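Local structure of type IV secretion system protein VirB11 (Brucella suis, 2GZA) at residues Ser21-Phe24 with His25-Pro28; Gly74-Thr77 with Ala78-Val81; Leu156-Glu160 with Ala161-Met165; Phe167-Arg170 with Ala171-Glu175; Ala241-Leu244 with Leu245-Cys248. The protein hydrolyses ATP as a hexameric ATPase of the VirB type IV secretion system, which could be required for establishing the replication niche in the host. All blocks are in the same frame, centred on the assembly; numbering follows the deposited sequence.

Contact 1: Ser21-Phe24 with His25-Pro28; sequences SVNF and HLEP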
loop_
_atom_site.group_PDB
_atom_site.type_symbol
_atom_site.label_atom_id
_atom_site.label_comp_id
_atom_site.label_asym_id
_atom_site.label_seq_id
_atom_site.Cartn_x
_atom_site.Cartn_y
_atom_site.Cartn_z
ATOM N N SER C 21 -21.550 19.471 45.406
ATOM C CA SER C 21 -20.695 20.621 45.114
ATOM C C SER C 21 -20.984 21.184 43.739
ATOM O O SER C 21 -21.109 22.395 43.580
ATOM C CB SER C 21 -19.214 20.267 45.253
ATOM O OG SER C 21 -18.920 19.908 46.593
ATOM N N VAL C 22 -21.108 20.294 42.761
ATOM C CA VAL C 22 -21.470 20.661 41.404
ATOM C C VAL C 22 -22.806 21.390 41.394
ATOM O O VAL C 22 -22.924 22.449 40.786
ATOM C CB VAL C 22 -21.547 19.427 40.495
ATOM C CG1 VAL C 22 -21.707 19.857 39.058
ATOM C CG2 VAL C 22 -20.295 18.579 40.647
ATOM N N ASN C 23 -23.799 20.821 42.081
ATOM C CA ASN C 23 -25.131 21.418 42.205
ATOM C C ASN C 23 -25.093 22.795 42.839
ATOM O O ASN C 23 -25.856 23.684 42.463
ATOM C CB ASN C 23 -26.058 20.519 43.025
ATOM C CG ASN C 23 -26.619 19.375 42.219
ATOM O OD1 ASN C 23 -26.317 19.231 41.030
ATOM N ND2 ASN C 23 -27.443 18.547 42.860
ATOM N N PHE C 24 -24.206 22.954 43.814
ATOM C CA PHE C 24 -24.007 24.222 44.496
ATOM C C PHE C 24 -23.615 25.306 43.501
ATOM O O PHE C 24 -24.203 26.388 43.498
ATOM C CB PHE C 24 -22.927 24.079 45.576
ATOM C CG PHE C 24 -22.720 25.316 46.406
ATOM C CD1 PHE C 24 -23.496 25.548 47.538
ATOM C CD2 PHE C 24 -21.733 26.246 46.067
ATOM C CE1 PHE C 24 -23.307 26.689 48.309
ATOM C CE2 PHE C 24 -21.537 27.388 46.835
ATOM C CZ PHE C 24 -22.329 27.609 47.957
ATOM N N HIS C 25 -22.629 25.007 42.657
ATOM C CA HIS C 25 -22.159 25.947 41.648
ATOM C C HIS C 25 -23.094 26.053 40.437
ATOM O O HIS C 25 -22.936 26.957 39.611
ATOM C CB HIS C 25 -20.714 25.627 41.223
ATOM C CG HIS C 25 -19.744 25.598 42.361
ATOM N ND1 HIS C 25 -19.411 26.718 43.085
ATOM C CD2 HIS C 25 -19.036 24.580 42.901
ATOM C CE1 HIS C 25 -18.549 26.392 44.026
ATOM N NE2 HIS C 25 -18.305 25.100 43.936
ATOM N N LEU C 26 -24.057 25.138 40.342
ATOM C CA LEU C 26 -25.065 25.185 39.292
ATOM C C LEU C 26 -26.265 26.052 39.654
ATOM O O LEU C 26 -27.097 26.342 38.800
ATOM C CB LEU C 26 -25.518 23.775 38.929
ATOM C CG LEU C 26 -24.567 23.006 38.017
ATOM C CD1 LEU C 26 -25.112 21.617 37.778
ATOM C CD2 LEU C 26 -24.398 23.753 36.709
ATOM N N GLU C 27 -26.328 26.475 40.914
ATOM C CA GLU C 27 -27.447 27.253 41.465
ATOM C C GLU C 27 -27.908 28.471 40.669
ATOM O O GLU C 27 -29.112 28.683 40.535
ATOM C CB GLU C 27 -27.147 27.678 42.908
ATOM C CG GLU C 27 -27.992 26.966 43.965
ATOM C CD GLU C 27 -29.387 27.558 44.115
ATOM O OE1 GLU C 27 -29.710 28.055 45.211
ATOM O OE2 GLU C 27 -30.166 27.535 43.147
ATOM N N PRO C 28 -26.968 29.298 40.161
ATOM C CA PRO C 28 -27.433 30.450 39.390
ATOM C C PRO C 28 -28.053 30.097 38.040
ATOM O O PRO C 28 -28.619 30.979 37.396
ATOM C CB PRO C 28 -26.159 31.280 39.184
ATOM C CG PRO C 28 -25.145 30.719 40.120
ATOM C CD PRO C 28 -25.496 29.288 40.263
#

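Contact 2: Gly74-Thr77 with Ala78-Val81; sequences GTAT and ARFV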
loop_
_atom_site.group_PDB
_atom_site.type_symbol
_atom_site.label_atom_id
_atom_site.label_comp_id
_atom_site.label_asym_id
_atom_site.label_seq_id
_atom_site.Cartn_x
_atom_site.Cartn_y
_atom_site.Cartn_z
ATOM N N GLY C 74 -16.321 24.824 36.863
ATOM C CA GLY C 74 -15.443 23.950 36.092
ATOM C C GLY C 74 -14.760 22.905 36.944
ATOM O O GLY C 74 -14.866 21.707 36.682
ATOM N N THR C 75 -14.067 23.365 37.978
ATOM C CA THR C 75 -13.304 22.479 38.853
ATOM C C THR C 75 -14.191 21.429 39.511
ATOM O O THR C 75 -13.840 20.250 39.553
ATOM C CB THR C 75 -12.519 23.261 39.929
ATOM O OG1 THR C 75 -13.434 23.932 40.804
ATOM C CG2 THR C 75 -11.574 24.277 39.282
ATOM N N ALA C 76 -15.348 21.861 40.006
ATOM C CA ALA C 76 -16.306 20.962 40.643
ATOM C C ALA C 76 -16.763 19.863 39.695
ATOM O O ALA C 76 -16.856 18.699 40.101
ATOM C CB ALA C 76 -17.493 21.740 41.190
ATOM N N THR C 77 -17.023 20.229 38.441
ATOM C CA THR C 77 -17.460 19.267 37.437
ATOM C C THR C 77 -16.323 18.317 37.076
ATOM O O THR C 77 -16.551 17.122 36.879
ATOM C CB THR C 77 -18.017 19.953 36.172
ATOM O OG1 THR C 77 -16.982 20.702 35.526
ATOM C CG2 THR C 77 -19.164 20.881 36.520
ATOM N N ALA C 78 -15.103 18.856 37.017
ATOM C CA ALA C 78 -13.894 18.065 36.777
ATOM C C ALA C 78 -13.749 16.976 37.830
ATOM O O ALA C 78 -13.617 15.797 37.501
ATOM C CB ALA C 78 -12.658 18.966 36.764
ATOM N N ARG C 79 -13.795 17.388 39.096
ATOM C CA ARG C 79 -13.716 16.488 40.253
ATOM C C ARG C 79 -14.780 15.400 40.247
ATOM O O ARG C 79 -14.551 14.307 40.755
ATOM C CB ARG C 79 -13.921 17.265 41.551
ATOM C CG ARG C 79 -12.851 18.263 41.920
ATOM C CD ARG C 79 -13.319 19.023 43.143
ATOM N NE ARG C 79 -12.703 20.339 43.278
ATOM C CZ ARG C 79 -13.288 21.382 43.860
ATOM N NH1 ARG C 79 -14.518 21.281 44.354
ATOM N NH2 ARG C 79 -12.647 22.538 43.937
ATOM N N PHE C 80 -15.951 15.723 39.708
ATOM C CA PHE C 80 -17.086 14.805 39.676
ATOM C C PHE C 80 -16.820 13.638 38.727
ATOM O O PHE C 80 -17.357 12.540 38.909
ATOM C CB PHE C 80 -18.357 15.573 39.301
ATOM C CG PHE C 80 -19.628 14.795 39.488
ATOM C CD1 PHE C 80 -20.032 14.371 40.752
ATOM C CD2 PHE C 80 -20.440 14.508 38.401
ATOM C CE1 PHE C 80 -21.212 13.653 40.924
ATOM C CE2 PHE C 80 -21.620 13.793 38.561
ATOM C CZ PHE C 80 -22.009 13.366 39.828
ATOM N N VAL C 81 -15.967 13.891 37.737
ATOM C CA VAL C 81 -15.499 12.884 36.798
ATOM C C VAL C 81 -14.105 12.429 37.224
ATOM O O VAL C 81 -13.566 11.486 36.678
ATOM C CB VAL C 81 -15.419 13.469 35.366
ATOM C CG1 VAL C 81 -15.167 12.372 34.326
ATOM C CG2 VAL C 81 -16.698 14.228 35.029
#

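Contact 3: Leu156-Glu160 with Ala161-Met165; sequences LALKE and AGDYM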
loop_
_atom_site.group_PDB
_atom_site.type_symbol
_atom_site.label_atom_id
_atom_site.label_comp_id
_atom_site.label_asym_id
_atom_site.label_seq_id
_atom_site.Cartn_x
_atom_site.Cartn_y
_atom_site.Cartn_z
ATOM N N LEU C 156 -27.287 29.848 -8.486
ATOM C CA LEU C 156 -26.672 29.587 -9.776
ATOM C C LEU C 156 -27.018 30.663 -10.796
ATOM O O LEU C 156 -26.182 31.023 -11.621
ATOM C CB LEU C 156 -27.070 28.199 -10.278
ATOM C CG LEU C 156 -26.167 27.420 -11.244
ATOM C CD1 LEU C 156 -24.677 27.546 -10.919
ATOM C CD2 LEU C 156 -26.579 25.958 -11.246
ATOM N N ALA C 157 -28.240 31.185 -10.727
ATOM C CA ALA C 157 -28.661 32.286 -11.597
ATOM C C ALA C 157 -27.925 33.587 -11.276
ATOM O O ALA C 157 -27.499 34.295 -12.190
ATOM C CB ALA C 157 -30.178 32.488 -11.528
ATOM N N LEU C 158 -27.779 33.892 -9.986
ATOM C CA LEU C 158 -27.053 35.083 -9.536
ATOM C C LEU C 158 -25.599 35.071 -9.993
ATOM O O LEU C 158 -25.072 36.100 -10.426
ATOM C CB LEU C 158 -27.129 35.237 -8.016
ATOM C CG LEU C 158 -28.411 35.836 -7.433
ATOM C CD1 LEU C 158 -28.490 35.575 -5.938
ATOM C CD2 LEU C 158 -28.512 37.326 -7.727
ATOM N N LYS C 159 -24.967 33.903 -9.912
ATOM C CA LYS C 159 -23.606 33.719 -10.418
ATOM C C LYS C 159 -23.564 33.930 -11.929
ATOM O O LYS C 159 -22.679 34.622 -12.436
ATOM C CB LYS C 159 -23.063 32.331 -10.068
ATOM C CG LYS C 159 -21.553 32.185 -10.279
ATOM C CD LYS C 159 -21.039 30.812 -9.846
ATOM C CE LYS C 159 -20.641 29.935 -11.030
ATOM N NZ LYS C 159 -21.808 29.335 -11.747
ATOM N N GLU C 160 -24.525 33.348 -12.642
ATOM C CA GLU C 160 -24.536 33.477 -14.094
ATOM C C GLU C 160 -25.007 34.843 -14.587
ATOM O O GLU C 160 -24.648 35.248 -15.686
ATOM C CB GLU C 160 -25.261 32.315 -14.764
ATOM C CG GLU C 160 -24.316 31.155 -15.080
ATOM C CD GLU C 160 -24.977 29.789 -14.919
ATOM O OE1 GLU C 160 -25.990 29.521 -15.605
ATOM O OE2 GLU C 160 -24.476 28.984 -14.105
ATOM N N ALA C 161 -25.772 35.556 -13.762
ATOM C CA ALA C 161 -26.119 36.948 -14.043
ATOM C C ALA C 161 -24.942 37.887 -13.747
ATOM O O ALA C 161 -24.952 39.056 -14.125
ATOM C CB ALA C 161 -27.355 37.361 -13.253
ATOM N N GLY C 162 -23.935 37.364 -13.060
ATOM C CA GLY C 162 -22.745 38.131 -12.721
ATOM C C GLY C 162 -22.878 39.011 -11.494
ATOM O O GLY C 162 -21.999 39.831 -11.235
ATOM N N ASP C 163 -23.968 38.862 -10.740
ATOM C CA ASP C 163 -24.145 39.657 -9.534
ATOM C C ASP C 163 -23.553 38.912 -8.353
ATOM O O ASP C 163 -24.256 38.214 -7.611
ATOM C CB ASP C 163 -25.610 40.025 -9.299
ATOM C CG ASP C 163 -25.782 41.064 -8.201
ATOM O OD1 ASP C 163 -24.765 41.569 -7.670
ATOM O OD2 ASP C 163 -26.946 41.372 -7.867
ATOM N N TYR C 164 -22.245 39.071 -8.195
ATOM C CA TYR C 164 -21.483 38.319 -7.209
ATOM C C TYR C 164 -21.703 38.792 -5.778
ATOM O O TYR C 164 -21.612 37.992 -4.846
ATOM C CB TYR C 164 -19.997 38.325 -7.569
ATOM C CG TYR C 164 -19.690 37.618 -8.868
ATOM C CD1 TYR C 164 -19.541 38.333 -10.052
ATOM C CD2 TYR C 164 -19.562 36.235 -8.916
ATOM C CE1 TYR C 164 -19.267 37.687 -11.249
ATOM C CE2 TYR C 164 -19.286 35.579 -10.105
ATOM C CZ TYR C 164 -19.140 36.311 -11.269
ATOM O OH TYR C 164 -18.864 35.675 -12.457
ATOM N N MET C 165 -21.996 40.077 -5.606
ATOM C CA MET C 165 -22.318 40.613 -4.285
ATOM C C MET C 165 -23.578 39.964 -3.700
ATOM O O MET C 165 -23.549 39.475 -2.575
ATOM C CB MET C 165 -22.466 42.132 -4.309
ATOM C CG MET C 165 -22.511 42.721 -2.919
ATOM S SD MET C 165 -23.087 44.410 -2.851
ATOM C CE MET C 165 -24.849 44.186 -3.075
#

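Contact 4: Phe167-Arg170 with Ala171-Glu175; sequences FLRR and AVQLE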
loop_
_atom_site.group_PDB
_atom_site.type_symbol
_atom_site.label_atom_id
_atom_site.label_comp_id
_atom_site.label_asym_id
_atom_site.label_seq_id
_atom_site.Cartn_x
_atom_site.Cartn_y
_atom_site.Cartn_z
ATOM N N PHE C 167 -24.855 37.200 -4.735
ATOM C CA PHE C 167 -24.526 35.785 -4.660
ATOM C C PHE C 167 -23.917 35.430 -3.310
ATOM O O PHE C 167 -24.329 34.465 -2.673
ATOM C CB PHE C 167 -23.574 35.397 -5.801
ATOM C CG PHE C 167 -23.101 33.976 -5.738
ATOM C CD1 PHE C 167 -23.810 32.971 -6.372
ATOM C CD2 PHE C 167 -21.942 33.645 -5.041
ATOM C CE1 PHE C 167 -23.376 31.649 -6.307
ATOM C CE2 PHE C 167 -21.503 32.329 -4.964
ATOM C CZ PHE C 167 -22.216 31.330 -5.601
ATOM N N LEU C 168 -22.941 36.228 -2.887
ATOM C CA LEU C 168 -22.235 35.989 -1.642
ATOM C C LEU C 168 -23.132 36.197 -0.436
ATOM O O LEU C 168 -23.094 35.387 0.493
ATOM C CB LEU C 168 -20.963 36.840 -1.559
ATOM C CG LEU C 168 -19.836 36.494 -2.545
ATOM C CD1 LEU C 168 -18.662 37.429 -2.365
ATOM C CD2 LEU C 168 -19.376 35.055 -2.418
ATOM N N ARG C 169 -23.944 37.257 -0.463
ATOM C CA ARG C 169 -24.932 37.505 0.589
ATOM C C ARG C 169 -25.926 36.348 0.706
ATOM O O ARG C 169 -26.187 35.851 1.807
ATOM C CB ARG C 169 -25.693 38.812 0.362
ATOM C CG ARG C 169 -26.854 39.003 1.354
ATOM C CD ARG C 169 -27.599 40.307 1.168
ATOM N NE ARG C 169 -26.858 41.424 1.733
ATOM C CZ ARG C 169 -26.333 42.420 1.025
ATOM N NH1 ARG C 169 -26.474 42.467 -0.297
ATOM N NH2 ARG C 169 -25.673 43.383 1.649
ATOM N N ARG C 170 -26.468 35.918 -0.427
ATOM C CA ARG C 170 -27.414 34.809 -0.440
ATOM C C ARG C 170 -26.786 33.507 0.035
ATOM O O ARG C 170 -27.404 32.770 0.805
ATOM C CB ARG C 170 -28.055 34.627 -1.819
ATOM C CG ARG C 170 -29.158 35.643 -2.149
ATOM C CD ARG C 170 -30.327 35.587 -1.161
ATOM N NE ARG C 170 -31.212 34.445 -1.390
ATOM C CZ ARG C 170 -31.958 33.854 -0.456
ATOM N NH1 ARG C 170 -31.932 34.272 0.803
ATOM N NH2 ARG C 170 -32.726 32.827 -0.784
ATOM N N ALA C 171 -25.558 33.239 -0.411
ATOM C CA ALA C 171 -24.833 32.029 -0.020
ATOM C C ALA C 171 -24.693 31.902 1.494
ATOM O O ALA C 171 -24.879 30.815 2.034
ATOM C CB ALA C 171 -23.472 31.970 -0.698
ATOM N N VAL C 172 -24.386 33.017 2.160
ATOM C CA VAL C 172 -24.283 33.062 3.621
ATOM C C VAL C 172 -25.653 32.859 4.272
ATOM O O VAL C 172 -25.770 32.157 5.275
ATOM C CB VAL C 172 -23.653 34.385 4.129
ATOM C CG1 VAL C 172 -23.593 34.395 5.639
ATOM C CG2 VAL C 172 -22.252 34.593 3.550
ATOM N N GLN C 173 -26.677 33.474 3.690
ATOM C CA GLN C 173 -28.049 33.387 4.203
ATOM C C GLN C 173 -28.587 31.984 4.031
ATOM O O GLN C 173 -29.322 31.480 4.877
ATOM C CB GLN C 173 -28.957 34.374 3.478
ATOM C CG GLN C 173 -28.688 35.823 3.835
ATOM C CD GLN C 173 -29.498 36.811 3.015
ATOM O OE1 GLN C 173 -29.571 37.990 3.355
ATOM N NE2 GLN C 173 -30.110 36.339 1.936
ATOM N N LEU C 174 -28.191 31.364 2.924
ATOM C CA LEU C 174 -28.561 29.996 2.588
ATOM C C LEU C 174 -27.598 28.969 3.186
ATOM O O LEU C 174 -27.629 27.791 2.823
ATOM C CB LEU C 174 -28.627 29.832 1.067
ATOM C CG LEU C 174 -29.969 29.932 0.328
ATOM C CD1 LEU C 174 -31.070 30.594 1.153
ATOM C CD2 LEU C 174 -29.783 30.650 -1.008
ATOM N N GLU C 175 -26.731 29.434 4.082
ATOM C CA GLU C 175 -25.862 28.570 4.882
ATOM C C GLU C 175 -24.941 27.662 4.065
ATOM O O GLU C 175 -24.632 26.551 4.478
ATOM C CB GLU C 175 -26.690 27.760 5.890
ATOM C CG GLU C 175 -27.405 28.645 6.906
ATOM C CD GLU C 175 -28.413 27.892 7.749
ATOM O OE1 GLU C 175 -28.736 26.726 7.412
ATOM O OE2 GLU C 175 -28.881 28.472 8.752
#

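Contact 5: Ala241-Leu244 with Leu245-Cys248; sequences AATL and LRSC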
loop_
_atom_site.group_PDB
_atom_site.type_symbol
_atom_site.label_atom_id
_atom_site.label_comp_id
_atom_site.label_asym_id
_atom_site.label_seq_id
_atom_site.Cartn_x
_atom_site.Cartn_y
_atom_site.Cartn_z
ATOM N N ALA C 241 -6.332 23.615 16.573
ATOM C CA ALA C 241 -7.528 23.952 15.814
ATOM C C ALA C 241 -8.439 22.739 15.688
ATOM O O ALA C 241 -9.660 22.872 15.660
ATOM C CB ALA C 241 -7.164 24.491 14.433
ATOM N N ALA C 242 -7.836 21.556 15.613
ATOM C CA ALA C 242 -8.588 20.317 15.464
ATOM C C ALA C 242 -9.374 19.951 16.729
ATOM O O ALA C 242 -10.547 19.593 16.648
ATOM C CB ALA C 242 -7.679 19.172 15.042
ATOM N N THR C 243 -8.734 20.045 17.889
ATOM C CA THR C 243 -9.406 19.746 19.151
ATOM C C THR C 243 -10.547 20.732 19.421
ATOM O O THR C 243 -11.601 20.347 19.954
ATOM C CB THR C 243 -8.436 19.727 20.346
ATOM O OG1 THR C 243 -7.811 21.009 20.476
ATOM C CG2 THR C 243 -7.365 18.646 20.167
ATOM N N LEU C 244 -10.338 21.991 19.033
ATOM C CA LEU C 244 -11.377 23.002 19.149
ATOM C C LEU C 244 -12.567 22.713 18.232
ATOM O O LEU C 244 -13.724 22.917 18.628
ATOM C CB LEU C 244 -10.809 24.386 18.881
ATOM C CG LEU C 244 -10.288 25.230 20.042
ATOM C CD1 LEU C 244 -10.139 24.472 21.362
ATOM C CD2 LEU C 244 -8.976 25.912 19.640
ATOM N N LEU C 245 -12.291 22.236 17.020
ATOM C CA LEU C 245 -13.361 21.843 16.106
ATOM C C LEU C 245 -14.202 20.723 16.717
ATOM O O LEU C 245 -15.425 20.747 16.638
ATOM C CB LEU C 245 -12.830 21.425 14.731
ATOM C CG LEU C 245 -12.582 22.504 13.665
ATOM C CD1 LEU C 245 -11.674 21.975 12.560
ATOM C CD2 LEU C 245 -13.876 23.045 13.064
ATOM N N ARG C 246 -13.547 19.750 17.340
ATOM C CA ARG C 246 -14.264 18.652 17.995
ATOM C C ARG C 246 -15.050 19.138 19.202
ATOM O O ARG C 246 -16.150 18.660 19.475
ATOM C CB ARG C 246 -13.320 17.506 18.369
ATOM C CG ARG C 246 -13.017 16.579 17.179
ATOM C CD ARG C 246 -12.017 15.462 17.504
ATOM N NE ARG C 246 -10.697 15.695 16.903
ATOM C CZ ARG C 246 -9.584 15.931 17.594
ATOM N NH1 ARG C 246 -9.609 15.962 18.921
ATOM N NH2 ARG C 246 -8.434 16.130 16.956
ATOM N N SER C 247 -14.488 20.104 19.913
ATOM C CA SER C 247 -15.167 20.721 21.033
ATOM C C SER C 247 -16.479 21.385 20.601
ATOM O O SER C 247 -17.487 21.282 21.297
ATOM C CB SER C 247 -14.242 21.722 21.715
ATOM O OG SER C 247 -14.744 22.080 22.991
ATOM N N CYS C 248 -16.463 22.039 19.441
ATOM C CA CYS C 248 -17.644 22.697 18.884
ATOM C C CYS C 248 -18.844 21.782 18.712
ATOM O O CYS C 248 -19.986 22.229 18.853
ATOM C CB CYS C 248 -17.305 23.362 17.554
ATOM S SG CYS C 248 -16.284 24.815 17.769
#

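Contact 1: Ser21-Phe24 with His25-Pro28
From S21 to E27 the backbone runs through the last turns of helix 13-26 into a 3-10 segment and tightens as it goes: H25 N still bonds S21 O in the alpha-helical way at 3.2 Å, L26 N divides two weak bonds between V22 O and N23 O, and E27 N makes a weak bond of 3.3 Å to F24 O, three residues back. A stretch that shortens its spacing in this manner illustrates how an alpha helix can tighten into a 3-10 turn at its end. The neighbours F24 and H25 carry the main side-chain contact. With CG of F24 anti to its backbone N (chi1 -176°) and CG of H25 beside its own, the rings are brought together as a T-shaped pair with centroids 5.3 Å apart and planes at 87°, the edge of F24 meeting the face of H25. CD2 of F24 makes the approach, 3.8 Å from CE1 of H25, nearer the rim of the imidazole than its middle. One turn round the helix, V22 and L26 lie side by side and point the same way, CG1 of V22 reaching CD1 of L26 at 4.0 Å. CG of L26 also rests 3.3 Å from V22 O. This apolar pair faces the interior: V22 packs on T77 and L26 on L73, both of helix 67-81, and L96, just beyond strand 91-95, touches both. H25 lies against S72 and A76 of the same helix, while P28 meets L65 in the loop leading into it.

Contact 2: Gly74-Thr77 with Ala78-Val81
R79 lies alongside T75, its side chain running back over the preceding turn. CB starts 3.6 Å from both T75 O and A76 O. Set beside the backbone N (chi1 -67°), CG comes 3.2 Å from T75 O, which also accepts R79 N at 2.9 Å. CD and NE continue as an extended chain, both staying near T75 O, NE at 3.9 Å. At the tip the guanidinium presents a face to the turn beneath: T75 OG1 lies on that side, 3.5 Å from NH2, and A76 CA is 4.1 Å from NH1. The T75 hydroxyl is hydrogen-bonded to S72 O. This is the C-terminal part of helix 67-81, which lies between helix 13-26 and strand 91-95 of the antiparallel sheet. Within it G74 O is a shared acceptor: A78 N bonds it nearly in line with the carbonyl, while T77 OG1, which also has a weak hydrogen bond with L73 O, donates to it at 2.6 Å from well off that line. F80 N to A76 O, and F80 N and V81 N to T77 O, are weak, whereas V81 N also bonds A78 O. T77 and A78 face L92, and F80 rests on A19 and V22.

Contact 3: Leu156-Glu160 with Ala161-Met165
G162, with a positive phi of 82°, breaks helix 153-160 in a Schellman motif. D163 N crosses back to L158 O at 3.0 Å, nearly in line with the carbonyl, and inside that bond G162 N reaches K159 O at 3.1 Å, approaching from above the carbonyl plane. One residue earlier A161 N keeps the ordinary helical bond to A157 O at 2.7 Å. The chain then turns straight into a second helix. D163 centres an inverse gamma turn, closed by a weak bond from Y164 N to G162 O. Side chains bridge the corner. CD2 of L158 comes 4.3 Å from CB of D163. On the K159 side the aliphatic stem does the work: CG, anti to the backbone N (chi1 -167°), meets CE2 of Y164 at 4.1 Å as the two side chains cross. Beyond that point the lysine bends twice, which carries NZ to a salt bridge of 3.6 Å with OE2 of E160. Y164 itself packs on V343 and on V141 of the second subunit, so the corner borders a subunit interface. In chemical terms, the ammonium of K159 and the carboxylate of E160 pair, so their charges probably offset each other at the surface. D163 stands at the N-cap position of helix 164-173, its OD2 bonded to S166 OG; the nearby helix start would probably favour its negative charge.

Contact 4: Phe167-Arg170 with Ala171-Glu175
R170 O receives L174 N at 2.7 Å, nearly in line with the carbonyl, as the last of a run of four helical bonds; before it, A171 N, V172 N and Q173 N reach F167 O, L168 O and R169 O. After that bond L174 leaves helical angles, and E175, with positive phi, is the C-prime residue of a Schellman motif in which R176 N returns to A171 O and E175 N makes a weak bond to V172 O. The R170 side chain illustrates how an arginine can fold over its own helix end. Bends at chi2 (-60°) and chi3 (-76°) bring the guanidinium above L174, whose methyls lie against one face: CD1 is 3.4 Å from NH2 and 3.7 Å from CZ. Its NE forms a salt bridge with E154, tying this turn to helix 153-160. R169 runs beside Q173, with CG 3.8 Å from the amide carbon CD. Its charged end goes further, in salt bridges, NE with E198 and NH2 with E130 of the second subunit, so one guanidinium joins an intrachain and an intersubunit carboxylate. Around the rest of helix 164-173, F167 rests on L155 and K159 of helix 153-160 and meets Y345 of strand 339-345 edge-to-face. L168 packs on V326 of strand 324-331, while A171 and V172 touch I178 of strand 178-182, which leads into the predicted ATP-binding loop.

Contact 5: Ala241-Leu244 with Leu245-Cys248
A241 to C248 form a short, regular helix in which the amides of L245, R246, S247 and C248 each bond the carbonyl four residues back, at 2.9 to 3.1 Å from N to O, starting with L245 N to A241 O and closing with C248 N to L244 O. In the P-loop ATPase fold this helix, 241-248, serves as the connection of a beta-alpha-beta crossover: it lies between strands 222-226 and 255-258, which run parallel on either side of strand 205-209. Its two sides are accordingly unlike. L244, L245 and C248 form the buried side, all three touching I208 of strand 205-209, and L245 and C248 also reach I256 of strand 255-258. The outer side belongs to R246, an example of an arginine laid back along its own helix. Its chain leaves beside the backbone N, runs straight through chi2 and then bends at chi3 (-107°), which turns the guanidinium flat over the preceding turn. A242 O sits beneath the centre of that face, 3.8 Å from the plane, an approach over the face rather than along an N-H. The two ends straddle neighbouring residues: NH2 is 3.7 Å from CB of A242, and NH1 is 3.7 Å from CG2 of T243. NE has a long, weak ion pair with D268 of helix 265-274. The hydroxyl of T243 turns the other way and is hydrogen-bonded to T240 N, just before the helix. On the buried side, CG of L245 rests 3.6 Å from A241 O.

Each of the five contacts is local to a short helical stretch or corner, so none closes a long loop, and they follow one another along the chain without nesting or crossing. Contact 1 ends helix 13-26 and contact 2 lies on helix 67-81; the two touch where CG2 of V22 meets A76 O at 3.5 Å, joining both helices beside the antiparallel sheet. Contacts 3 and 4 share helix 164-173 and meet through L158 with R170; both also touch the second subunit. They lie across the chain's centre from the first pair, contacts 1 and 3 having centres about 53 Å apart. Contact 5 stands alone near the middle, over the three-stranded parallel sheet.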